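PDB 4R12: nicastrin, which probably serves as an essential subunit of gamma-secretase, the complex that cleaves membrane proteins such as Notch and the amyloid precursor within the membrane. Local coordinates for residues S199-F204 / N542-N547; S205-K210 / Q311-F316; I214-L219 / V264-N269; L508-T513 / S530-S535. All blocks are in the same frame, centred on the assembly; numbering follows the deposited sequence.

In the fold
Contact 1 joins strand 192-203 to strand 542-548 and closes the longest loop, with the other three nested inside. Straight after its first strand the chain enters contact 2, where loop 205-210 meets the end of helix 309-313. Inside the span that contact 2 closes lies contact 3, the parallel pairing of strands 214-220 and 262-268, the latter also bonded to strand 192-203. Contact 4 follows contact 2 in series: helix 500-512 meets strand 532-534 just before the chain returns to complete contact 1. Asn542 links contacts 1 and 2, while Thr513 of contact 4 bonds the hydroxyls of Ser202 and Thr543 in contact 1, tying together large-lobe sheet, glycosylated flank and calcium-bearing module.

Contact 1 (S199-F204 / N542-N547); sequences SIWSSF and NTHLHN
Thr543 OG1 is gripped by several hydroxyls: it lies 2.8 Å from Ser202 OG across the strands and is also hydrogen-bonded to Ser541 OG and Thr513 OG1. Ser202 OG bonds to Thr513 OG1 too, so the hydroxyls of buried Ser202, Thr543 and Thr513 join a small polar cluster. Beside it Ile200 CG2 meets Thr543 CG2, and Ile200 CG1 lies 3.8 Å from Leu545 CD2, side by side.

On the opposite face the main packing is between Trp201 and His544. Trp201 has its CG between the backbone N and the carbonyl carbon (chi1 64°), which swings the indole across His544. His544 CB makes a CH-pi contact over the five-membered ring, and its CD2 comes within 3.3 Å of Trp201 CZ2 over the six-membered ring; the planes meet obliquely, at 39°. The imidazole is held from both nitrogens. His544 NE2 donates in its own ring plane to Asn542 OD1 at 2.6 Å, nearly straight at 169°, and ND1 bonds to Asp307, a combination that may favour the positively charged form. A water joins Trp201 NE1, at 2.9 Å, to Leu545 O and His546 ND1, while His546 NE2 is bonded to Asp284.

Beneath these side chains runs the ladder, in which Ser199 with His546 and Trp201 with His544 each exchange a pair of backbone bonds; Ser199 N reaches His546 O at 2.7 Å. Strand 192-203 is thereby bordered by strand 542-548 and, through Ile200 and Ser202, by strand 262-268: antiparallel beta-sheet pairing, a seam between the large-lobe sheet and the strand after the calcium-binding module.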
# COMPACT_ATOMS: atom_id res chain seq x y z
N SER A 199 -3.81 10.60 0.36
CA SER A 199 -4.71 9.93 -0.58
C SER A 199 -4.89 10.84 -1.79
O SER A 199 -4.50 12.00 -1.74
CB SER A 199 -6.08 9.63 0.05
OG SER A 199 -5.95 8.89 1.26
N ILE A 200 -5.47 10.31 -2.87
CA ILE A 200 -5.72 11.11 -4.06
C ILE A 200 -7.12 10.82 -4.61
O ILE A 200 -7.51 9.65 -4.73
CB ILE A 200 -4.70 10.85 -5.20
CG1 ILE A 200 -3.25 10.81 -4.69
CG2 ILE A 200 -4.79 11.93 -6.29
CD1 ILE A 200 -2.71 9.40 -4.45
N TRP A 201 -7.88 11.87 -4.92
CA TRP A 201 -9.17 11.66 -5.59
C TRP A 201 -9.29 12.53 -6.83
O TRP A 201 -8.56 13.52 -7.00
CB TRP A 201 -10.35 11.92 -4.62
CG TRP A 201 -10.47 13.32 -4.11
CD1 TRP A 201 -9.86 13.85 -3.01
CD2 TRP A 201 -11.28 14.37 -4.67
NE1 TRP A 201 -10.23 15.17 -2.85
CE2 TRP A 201 -11.09 15.51 -3.86
CE3 TRP A 201 -12.12 14.47 -5.78
CZ2 TRP A 201 -11.72 16.73 -4.12
CZ3 TRP A 201 -12.74 15.68 -6.04
CH2 TRP A 201 -12.54 16.79 -5.21
N SER A 202 -10.22 12.16 -7.70
CA SER A 202 -10.27 12.77 -9.02
C SER A 202 -11.64 12.62 -9.63
O SER A 202 -12.33 11.63 -9.41
CB SER A 202 -9.23 12.15 -9.94
OG SER A 202 -9.28 12.74 -11.23
N SER A 203 -12.00 13.62 -10.44
CA SER A 203 -13.20 13.58 -11.27
C SER A 203 -12.85 14.16 -12.64
O SER A 203 -12.03 15.07 -12.73
CB SER A 203 -14.33 14.37 -10.61
OG SER A 203 -15.39 14.58 -11.53
N PHE A 204 -13.45 13.63 -13.70
CA PHE A 204 -13.30 14.21 -15.04
C PHE A 204 -14.00 15.57 -15.16
O PHE A 204 -13.64 16.37 -16.03
CB PHE A 204 -13.84 13.27 -16.12
CG PHE A 204 -12.93 12.12 -16.46
CD1 PHE A 204 -11.77 12.32 -17.19
CD2 PHE A 204 -13.26 10.82 -16.06
CE1 PHE A 204 -10.94 11.25 -17.52
CE2 PHE A 204 -12.43 9.75 -16.38
CZ PHE A 204 -11.27 9.96 -17.12
N ASN A 542 -9.30 18.26 -12.10
CA ASN A 542 -10.02 18.18 -10.83
C ASN A 542 -9.53 16.99 -10.00
O ASN A 542 -10.29 16.07 -9.67
CB ASN A 542 -11.53 18.09 -11.09
CG ASN A 542 -12.36 18.48 -9.89
OD1 ASN A 542 -11.85 19.03 -8.92
ND2 ASN A 542 -13.65 18.20 -9.95
N THR A 543 -8.24 17.02 -9.67
CA THR A 543 -7.55 15.94 -8.97
C THR A 543 -6.84 16.52 -7.76
O THR A 543 -6.20 17.57 -7.87
CB THR A 543 -6.53 15.25 -9.90
OG1 THR A 543 -7.22 14.68 -11.02
CG2 THR A 543 -5.73 14.16 -9.17
N HIS A 544 -6.93 15.85 -6.62
CA HIS A 544 -6.58 16.48 -5.35
C HIS A 544 -5.97 15.51 -4.35
O HIS A 544 -6.42 14.37 -4.22
CB HIS A 544 -7.82 17.15 -4.73
CG HIS A 544 -8.54 18.04 -5.69
ND1 HIS A 544 -8.12 19.32 -5.98
CD2 HIS A 544 -9.62 17.82 -6.48
CE1 HIS A 544 -8.92 19.86 -6.88
NE2 HIS A 544 -9.84 18.97 -7.20
N LEU A 545 -4.95 15.97 -3.64
CA LEU A 545 -4.42 15.24 -2.50
C LEU A 545 -5.28 15.45 -1.26
O LEU A 545 -5.87 16.52 -1.09
CB LEU A 545 -2.99 15.70 -2.20
CG LEU A 545 -1.95 15.51 -3.30
CD1 LEU A 545 -0.69 16.31 -2.96
CD2 LEU A 545 -1.61 14.04 -3.46
N HIS A 546 -5.33 14.45 -0.39
CA HIS A 546 -5.95 14.63 0.92
C HIS A 546 -5.18 13.87 2.01
O HIS A 546 -4.73 12.74 1.78
CB HIS A 546 -7.41 14.18 0.93
CG HIS A 546 -8.22 14.87 1.98
ND1 HIS A 546 -9.00 15.98 1.72
CD2 HIS A 546 -8.33 14.64 3.31
CE1 HIS A 546 -9.57 16.38 2.84
NE2 HIS A 546 -9.18 15.59 3.82
N ASN A 547 -5.03 14.50 3.18
CA ASN A 547 -4.38 13.88 4.33
C ASN A 547 -4.93 12.49 4.66
O ASN A 547 -6.14 12.29 4.69
CB ASN A 547 -4.55 14.75 5.59
CG ASN A 547 -3.71 16.01 5.59
OD1 ASN A 547 -2.78 16.18 4.79
ND2 ASN A 547 -4.01 16.90 6.52
O HOH W 1 -7.37 10.54 2.82
O HOH W 2 -8.86 16.85 -0.94
O HOH W 3 -10.58 16.71 -14.28

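Contact 2 (S205-K210 / Q311-F316); sequences SSKIDK and QTQINF. With NAG (2-acetamido-2-deoxy-beta-D-glucopyranose), chain B.
The end of helix 309-313 and the turn that leads from it to the N-glycosylated Asn315 pack against the loop joining strand 192-203 to strand 214-220, with Gln313 and Ile208 at the centre. In this loop, which has no regular structure, a side-chain amide serves as the partner of a backbone N-H. Gln313 OE1 accepts from Ile208 N at 2.8 Å, a nearly straight bond (167°) whose donor is tilted from the amide plane. The same oxygen takes a second bond from Asn542 ND2, which also donates to Ser205 O.

Gln313 reaches this position because its chain is extended beyond CG (chi2 -175°), crossing Ile208 at about a right angle. Ile208 points inward, its CB 3.6 Å from Gln313 OE1 and its CD1 4.1 Å from Ile314 CG1; behind it lie Val264 and Glu262. On the exposed flank Lys207 NZ comes to 3.8 Å from Thr312 CG2.

Toward the glycan, Lys210 bends over the turn and brings its NZ within 3.7 Å of NAG C8, in the acetyl group. Asn315 OD1 is hydrogen-bonded to Thr317 OG1. Asn315 ND2, covalently bonded to NAG C1 (1.4 Å), donates to a water at 2.7 Å that in turn donates to Lys210 O.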
# COMPACT_ATOMS: atom_id res chain seq x y z
N SER A 205 -15.00 15.83 -14.31
CA SER A 205 -15.70 17.12 -14.35
C SER A 205 -14.78 18.20 -13.80
O SER A 205 -14.13 17.99 -12.79
CB SER A 205 -17.00 17.09 -13.55
OG SER A 205 -17.86 16.05 -13.98
N SER A 206 -14.73 19.35 -14.47
CA SER A 206 -13.88 20.45 -14.03
C SER A 206 -14.39 20.97 -12.69
O SER A 206 -13.63 21.42 -11.83
CB SER A 206 -13.84 21.57 -15.08
OG SER A 206 -15.09 22.22 -15.20
N LYS A 207 -15.70 20.90 -12.51
CA LYS A 207 -16.28 21.15 -11.21
C LYS A 207 -17.48 20.22 -11.04
O LYS A 207 -18.29 20.06 -11.95
CB LYS A 207 -16.69 22.63 -11.07
CG LYS A 207 -17.33 22.99 -9.73
CD LYS A 207 -17.78 24.44 -9.72
CE LYS A 207 -18.81 24.73 -8.63
NZ LYS A 207 -18.20 24.70 -7.27
N ILE A 208 -17.55 19.56 -9.90
CA ILE A 208 -18.63 18.61 -9.65
C ILE A 208 -19.95 19.37 -9.51
O ILE A 208 -20.03 20.38 -8.81
CB ILE A 208 -18.34 17.75 -8.40
CG1 ILE A 208 -17.25 16.71 -8.71
CG2 ILE A 208 -19.61 17.04 -7.93
CD1 ILE A 208 -16.67 16.05 -7.48
N ASP A 209 -20.96 18.90 -10.24
CA ASP A 209 -22.31 19.45 -10.18
C ASP A 209 -22.95 19.06 -8.85
O ASP A 209 -23.24 17.88 -8.63
CB ASP A 209 -23.13 18.94 -11.37
CG ASP A 209 -24.54 19.52 -11.44
OD1 ASP A 209 -24.98 20.22 -10.50
OD2 ASP A 209 -25.23 19.25 -12.45
N LYS A 210 -23.18 20.01 -7.95
CA LYS A 210 -23.62 19.62 -6.62
C LYS A 210 -25.08 19.14 -6.59
O LYS A 210 -25.59 18.76 -5.55
CB LYS A 210 -23.41 20.74 -5.59
CG LYS A 210 -22.69 20.23 -4.33
CD LYS A 210 -22.31 21.32 -3.31
CE LYS A 210 -23.38 21.49 -2.24
NZ LYS A 210 -22.81 21.60 -0.86
N GLN A 311 -14.33 20.34 0.17
CA GLN A 311 -15.38 21.07 0.87
C GLN A 311 -16.28 21.77 -0.14
O GLN A 311 -17.50 21.79 -0.00
CB GLN A 311 -14.79 22.10 1.84
CG GLN A 311 -15.86 22.85 2.64
CD GLN A 311 -15.27 23.97 3.48
OE1 GLN A 311 -14.56 24.84 2.96
NE2 GLN A 311 -15.57 23.96 4.77
N THR A 312 -15.64 22.32 -1.17
CA THR A 312 -16.34 23.06 -2.21
C THR A 312 -17.28 22.17 -3.04
O THR A 312 -18.38 22.59 -3.40
CB THR A 312 -15.33 23.74 -3.16
OG1 THR A 312 -14.45 24.58 -2.39
CG2 THR A 312 -16.03 24.57 -4.21
N GLN A 313 -16.85 20.95 -3.33
CA GLN A 313 -17.52 20.15 -4.35
C GLN A 313 -18.20 18.86 -3.89
O GLN A 313 -19.10 18.36 -4.58
CB GLN A 313 -16.51 19.77 -5.44
CG GLN A 313 -15.83 20.93 -6.11
CD GLN A 313 -14.95 20.47 -7.25
OE1 GLN A 313 -15.38 19.70 -8.10
NE2 GLN A 313 -13.70 20.94 -7.26
N ILE A 314 -17.75 18.29 -2.79
CA ILE A 314 -18.23 16.97 -2.44
C ILE A 314 -19.18 17.02 -1.26
O ILE A 314 -18.84 17.45 -0.15
CB ILE A 314 -17.06 15.98 -2.13
CG1 ILE A 314 -16.21 15.79 -3.39
CG2 ILE A 314 -17.61 14.62 -1.69
CD1 ILE A 314 -15.01 14.88 -3.18
N ASN A 315 -20.42 16.62 -1.49
CA ASN A 315 -21.43 16.46 -0.46
C ASN A 315 -21.56 15.00 -0.12
O ASN A 315 -21.93 14.24 -0.94
CB ASN A 315 -22.75 17.01 -0.97
CG ASN A 315 -23.87 16.92 0.04
OD1 ASN A 315 -23.82 16.16 0.97
ND2 ASN A 315 -24.90 17.70 -0.17
N PHE A 316 -21.23 14.63 1.10
CA PHE A 316 -21.24 13.25 1.50
C PHE A 316 -22.54 12.56 1.15
O PHE A 316 -22.54 11.49 0.66
CB PHE A 316 -20.98 13.09 2.99
CG PHE A 316 -20.95 11.67 3.46
CD1 PHE A 316 -19.81 10.95 3.41
CD2 PHE A 316 -22.07 11.08 3.97
CE1 PHE A 316 -19.77 9.65 3.84
CE2 PHE A 316 -22.04 9.80 4.42
CZ PHE A 316 -20.89 9.07 4.35
C1 NAG B . -26.21 17.47 0.39
C2 NAG B . -26.86 18.81 0.57
C3 NAG B . -28.30 18.72 1.01
C4 NAG B . -29.06 17.51 0.53
C5 NAG B . -28.18 16.30 0.28
C6 NAG B . -28.88 15.22 -0.49
C7 NAG B . -25.83 20.79 1.38
C8 NAG B . -24.79 21.31 2.30
N2 NAG B . -26.18 19.54 1.58
O3 NAG B . -28.99 19.88 0.59
O4 NAG B . -29.81 17.24 1.68
O5 NAG B . -27.05 16.71 -0.44
O6 NAG B . -29.29 15.71 -1.74
O7 NAG B . -26.31 21.45 0.51
O HOH W 4 -25.32 18.97 -2.55

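Contact 3 (I214-L219 / V264-N269); sequences IILVML and VFAFWN
Strands 214-219 and 264-268 run parallel, their axes 4.7 Å apart at closest approach and inclined by 25°, in the alpha/beta core of the large lobe, whose fold is related to that of the M28 zinc exopeptidases. The ladder shows the staggered exchange of parallel strands: Val217 gives its N-H to Val264 O and receives that of Ala266, both bonds 2.9 Å between N and O, and Leu219 likewise bridges Ala266 and Trp268.

Each face of this pair has its own cover. Val217, Leu219, Phe265 and Phe267 turn to helix 234-252, which lies between the two strands in the chain; Leu219 CD1 approaches Phe267 CD2 at 3.7 Å, and Leu244, Leu245 and Ile248 of the helix pack on these residues. On the other face Leu216 CD1 lies against Val264 CG1 at 3.9 Å and also touches Ala266 CB, while Ile214 CG2 meets Val264 CG2. Phe388 of helix 385-389 packs on this side.

Here Ala266 CB lies 3.6 Å from the plane of the Trp268 indole, off toward its rim. A chi1 of 71° tucks Met218 CG in over its own backbone and presents the sulfur at the indole edge: Trp268 NE1 donates a weak but straight bond (171°) to Met218 SD, at 3.3 Å.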
# COMPACT_ATOMS: atom_id res chain seq x y z
N ILE A 214 -23.28 11.13 -6.80
CA ILE A 214 -21.89 10.74 -7.04
C ILE A 214 -21.72 9.23 -6.97
O ILE A 214 -22.16 8.60 -6.02
CB ILE A 214 -20.93 11.40 -6.01
CG1 ILE A 214 -20.92 12.92 -6.18
CG2 ILE A 214 -19.52 10.84 -6.16
CD1 ILE A 214 -20.20 13.65 -5.04
N ILE A 215 -21.10 8.66 -7.99
CA ILE A 215 -20.64 7.28 -7.95
C ILE A 215 -19.19 7.31 -7.46
O ILE A 215 -18.34 7.92 -8.09
CB ILE A 215 -20.69 6.60 -9.33
CG1 ILE A 215 -22.09 6.70 -9.95
CG2 ILE A 215 -20.22 5.14 -9.24
CD1 ILE A 215 -23.16 6.09 -9.11
N LEU A 216 -18.92 6.67 -6.33
CA LEU A 216 -17.57 6.62 -5.79
C LEU A 216 -16.92 5.29 -6.14
O LEU A 216 -17.41 4.22 -5.74
CB LEU A 216 -17.59 6.83 -4.28
CG LEU A 216 -16.23 6.77 -3.60
CD1 LEU A 216 -15.30 7.86 -4.16
CD2 LEU A 216 -16.39 6.90 -2.09
N VAL A 217 -15.83 5.34 -6.88
CA VAL A 217 -15.08 4.14 -7.24
C VAL A 217 -13.70 4.25 -6.58
O VAL A 217 -12.97 5.18 -6.85
CB VAL A 217 -14.94 4.00 -8.76
CG1 VAL A 217 -14.15 2.74 -9.11
CG2 VAL A 217 -16.32 3.99 -9.42
N MET A 218 -13.36 3.30 -5.73
CA MET A 218 -12.22 3.50 -4.84
C MET A 218 -11.45 2.23 -4.57
O MET A 218 -11.94 1.12 -4.85
CB MET A 218 -12.69 4.08 -3.52
CG MET A 218 -13.45 3.07 -2.67
SD MET A 218 -14.38 3.93 -1.38
CE MET A 218 -14.71 2.57 -0.26
N LEU A 219 -10.26 2.40 -3.99
CA LEU A 219 -9.43 1.28 -3.59
C LEU A 219 -8.38 1.77 -2.60
O LEU A 219 -8.07 2.97 -2.55
CB LEU A 219 -8.75 0.62 -4.80
CG LEU A 219 -7.89 1.45 -5.76
CD1 LEU A 219 -6.49 1.75 -5.20
CD2 LEU A 219 -7.78 0.72 -7.11
N VAL A 264 -16.50 9.88 -9.06
CA VAL A 264 -15.29 10.25 -8.33
C VAL A 264 -14.44 9.01 -8.10
O VAL A 264 -14.92 8.00 -7.60
CB VAL A 264 -15.62 10.92 -6.98
CG1 VAL A 264 -14.36 11.04 -6.12
CG2 VAL A 264 -16.25 12.28 -7.20
N PHE A 265 -13.17 9.08 -8.50
CA PHE A 265 -12.25 7.98 -8.28
C PHE A 265 -11.40 8.31 -7.07
O PHE A 265 -10.87 9.42 -6.98
CB PHE A 265 -11.36 7.75 -9.51
CG PHE A 265 -12.13 7.59 -10.80
CD1 PHE A 265 -12.62 6.35 -11.18
CD2 PHE A 265 -12.37 8.68 -11.62
CE1 PHE A 265 -13.33 6.19 -12.35
CE2 PHE A 265 -13.08 8.54 -12.80
CZ PHE A 265 -13.56 7.29 -13.16
N ALA A 266 -11.27 7.38 -6.13
CA ALA A 266 -10.45 7.67 -4.95
C ALA A 266 -9.41 6.59 -4.69
O ALA A 266 -9.72 5.39 -4.69
CB ALA A 266 -11.34 7.87 -3.70
N PHE A 267 -8.17 7.02 -4.48
CA PHE A 267 -7.06 6.14 -4.14
C PHE A 267 -6.64 6.42 -2.70
O PHE A 267 -5.95 7.41 -2.45
CB PHE A 267 -5.87 6.36 -5.09
CG PHE A 267 -6.15 5.99 -6.53
CD1 PHE A 267 -6.95 6.79 -7.33
CD2 PHE A 267 -5.59 4.85 -7.08
CE1 PHE A 267 -7.21 6.44 -8.66
CE2 PHE A 267 -5.84 4.49 -8.41
CZ PHE A 267 -6.63 5.29 -9.20
N TRP A 268 -7.08 5.58 -1.75
CA TRP A 268 -6.89 5.86 -0.32
C TRP A 268 -5.51 5.40 0.12
O TRP A 268 -5.08 4.29 -0.21
CB TRP A 268 -7.94 5.15 0.56
CG TRP A 268 -9.36 5.47 0.25
CD1 TRP A 268 -10.35 4.57 -0.05
CD2 TRP A 268 -9.97 6.77 0.21
NE1 TRP A 268 -11.54 5.23 -0.27
CE2 TRP A 268 -11.33 6.58 -0.12
CE3 TRP A 268 -9.50 8.07 0.42
CZ2 TRP A 268 -12.22 7.65 -0.25
CZ3 TRP A 268 -10.40 9.12 0.30
CH2 TRP A 268 -11.73 8.90 -0.04
N ASN A 269 -4.81 6.25 0.88
CA ASN A 269 -3.49 5.90 1.39
C ASN A 269 -3.58 5.52 2.87
O ASN A 269 -4.52 5.91 3.56
CB ASN A 269 -2.52 7.06 1.19
CG ASN A 269 -1.07 6.61 1.13
OD1 ASN A 269 -0.74 5.48 1.49
ND2 ASN A 269 -0.19 7.52 0.68

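Contact 4 (L508-T513 / S530-S535); sequences LLYSIT and SSLCYS. With CA (calcium ion), chain G.
The side chain of Tyr510 leaves the helix with CG anti to the backbone N (chi1 -171°), sending the ring out to meet Leu532, whose CD1 is carried forward by an extended chi2 (-178°). The methyl lands squarely over the ring: Leu532 CD1 is 3.6 Å from the centroid of Tyr510 and 12° off the normal, a textbook CH-pi contact. Two residues along the strand, Tyr534 reaches the base of the same side chain, its OH 3.4 Å from Tyr510 CB. The two tyrosine rings are nearly parallel but slid well apart, centroids 6.0 Å from each other, so they barely overlap; Tyr534 CE1 lies 3.7 Å from Tyr510 CD1. Ser511 CB touches Tyr534 at CE2.

Both phenol groups are held by backbone carbonyls outside the contact, Tyr510 OH by Val539 O and Tyr534 OH by Arg507 O. A water bonded to Ser530 O at 2.8 Å makes a weak, long bond to Tyr510 OH.

Next to Leu532 in the chain, Ser531 O binds a calcium ion at 2.5 Å, alongside the carbonyls of Asp525 and Cys528 and three waters. Asp525 OD1 also accepts from Cys533 N, and Cys533 is tied to Cys522 by a disulfide. Helix 500-512 thus packs against a short antiparallel three-stranded sheet, a small module, probably extracellular, stapled by disulfides and a backbone-ligated calcium site.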
# COMPACT_ATOMS: atom_id res chain seq x y z
N LEU A 508 0.26 11.22 -12.32
CA LEU A 508 -0.30 10.44 -13.42
C LEU A 508 -1.83 10.58 -13.48
O LEU A 508 -2.40 10.83 -14.54
CB LEU A 508 0.11 8.97 -13.29
CG LEU A 508 -0.43 8.01 -14.35
CD1 LEU A 508 0.09 8.41 -15.76
CD2 LEU A 508 -0.06 6.55 -14.01
N LEU A 509 -2.50 10.43 -12.34
CA LEU A 509 -3.96 10.56 -12.26
C LEU A 509 -4.39 11.97 -12.68
O LEU A 509 -5.35 12.14 -13.43
CB LEU A 509 -4.47 10.27 -10.84
CG LEU A 509 -5.98 10.36 -10.58
CD1 LEU A 509 -6.74 9.44 -11.51
CD2 LEU A 509 -6.31 10.01 -9.13
N TYR A 510 -3.68 12.97 -12.16
CA TYR A 510 -3.94 14.37 -12.51
C TYR A 510 -3.87 14.55 -14.03
O TYR A 510 -4.76 15.15 -14.64
CB TYR A 510 -2.92 15.28 -11.80
CG TYR A 510 -3.22 16.77 -11.91
CD1 TYR A 510 -2.92 17.49 -13.07
CD2 TYR A 510 -3.79 17.46 -10.84
CE1 TYR A 510 -3.19 18.85 -13.16
CE2 TYR A 510 -4.07 18.82 -10.92
CZ TYR A 510 -3.77 19.51 -12.08
OH TYR A 510 -4.04 20.86 -12.17
N SER A 511 -2.83 14.01 -14.64
CA SER A 511 -2.63 14.16 -16.08
C SER A 511 -3.71 13.44 -16.90
O SER A 511 -4.23 14.01 -17.86
CB SER A 511 -1.24 13.64 -16.47
OG SER A 511 -1.08 13.71 -17.87
N ILE A 512 -4.05 12.20 -16.53
CA ILE A 512 -4.98 11.42 -17.34
C ILE A 512 -6.37 12.06 -17.35
O ILE A 512 -7.11 11.97 -18.33
CB ILE A 512 -5.11 9.98 -16.81
CG1 ILE A 512 -3.85 9.19 -17.12
CG2 ILE A 512 -6.30 9.27 -17.45
CD1 ILE A 512 -3.88 7.86 -16.34
N THR A 513 -6.71 12.72 -16.26
CA THR A 513 -8.04 13.29 -16.10
C THR A 513 -8.10 14.78 -16.43
O THR A 513 -9.11 15.43 -16.18
CB THR A 513 -8.54 13.07 -14.66
OG1 THR A 513 -7.61 13.64 -13.74
CG2 THR A 513 -8.68 11.57 -14.34
N SER A 530 -3.97 27.94 -10.36
CA SER A 530 -4.97 26.88 -10.21
C SER A 530 -4.69 25.68 -11.13
O SER A 530 -5.60 25.08 -11.69
CB SER A 530 -6.37 27.42 -10.48
OG SER A 530 -6.57 28.67 -9.84
N SER A 531 -3.41 25.36 -11.29
CA SER A 531 -3.03 24.26 -12.16
C SER A 531 -1.61 23.82 -11.81
O SER A 531 -0.98 24.40 -10.92
CB SER A 531 -3.15 24.67 -13.63
OG SER A 531 -2.62 25.97 -13.87
N LEU A 532 -1.14 22.77 -12.47
CA LEU A 532 0.18 22.23 -12.20
C LEU A 532 1.03 22.32 -13.46
O LEU A 532 0.51 22.35 -14.57
CB LEU A 532 0.09 20.77 -11.73
CG LEU A 532 -0.67 20.52 -10.43
CD1 LEU A 532 -0.61 19.02 -10.07
CD2 LEU A 532 -0.15 21.39 -9.29
N CYS A 533 2.34 22.36 -13.27
CA CYS A 533 3.25 22.44 -14.40
C CYS A 533 3.74 21.06 -14.85
O CYS A 533 4.30 20.28 -14.07
CB CYS A 533 4.43 23.34 -14.06
SG CYS A 533 5.52 23.58 -15.48
N TYR A 534 3.53 20.77 -16.13
CA TYR A 534 4.06 19.57 -16.77
C TYR A 534 4.88 19.98 -17.99
O TYR A 534 4.29 20.30 -19.03
CB TYR A 534 2.95 18.62 -17.22
CG TYR A 534 2.20 17.91 -16.11
CD1 TYR A 534 1.27 18.58 -15.33
CD2 TYR A 534 2.40 16.55 -15.89
CE1 TYR A 534 0.56 17.91 -14.34
CE2 TYR A 534 1.70 15.88 -14.91
CZ TYR A 534 0.78 16.56 -14.14
OH TYR A 534 0.10 15.88 -13.17
N SER A 535 6.20 20.00 -17.85
CA SER A 535 7.08 20.21 -19.01
C SER A 535 6.70 21.45 -19.83
O SER A 535 6.56 21.37 -21.05
CB SER A 535 7.07 18.98 -19.93
OG SER A 535 7.48 17.81 -19.24
CA CA G . -0.03 26.07 -9.31
O HOH W 5 -6.86 22.67 -12.23
O HOH W 6 -2.23 25.57 -8.23
O HOH W 7 0.10 28.34 -8.21
O HOH W 8 0.68 24.82 -7.48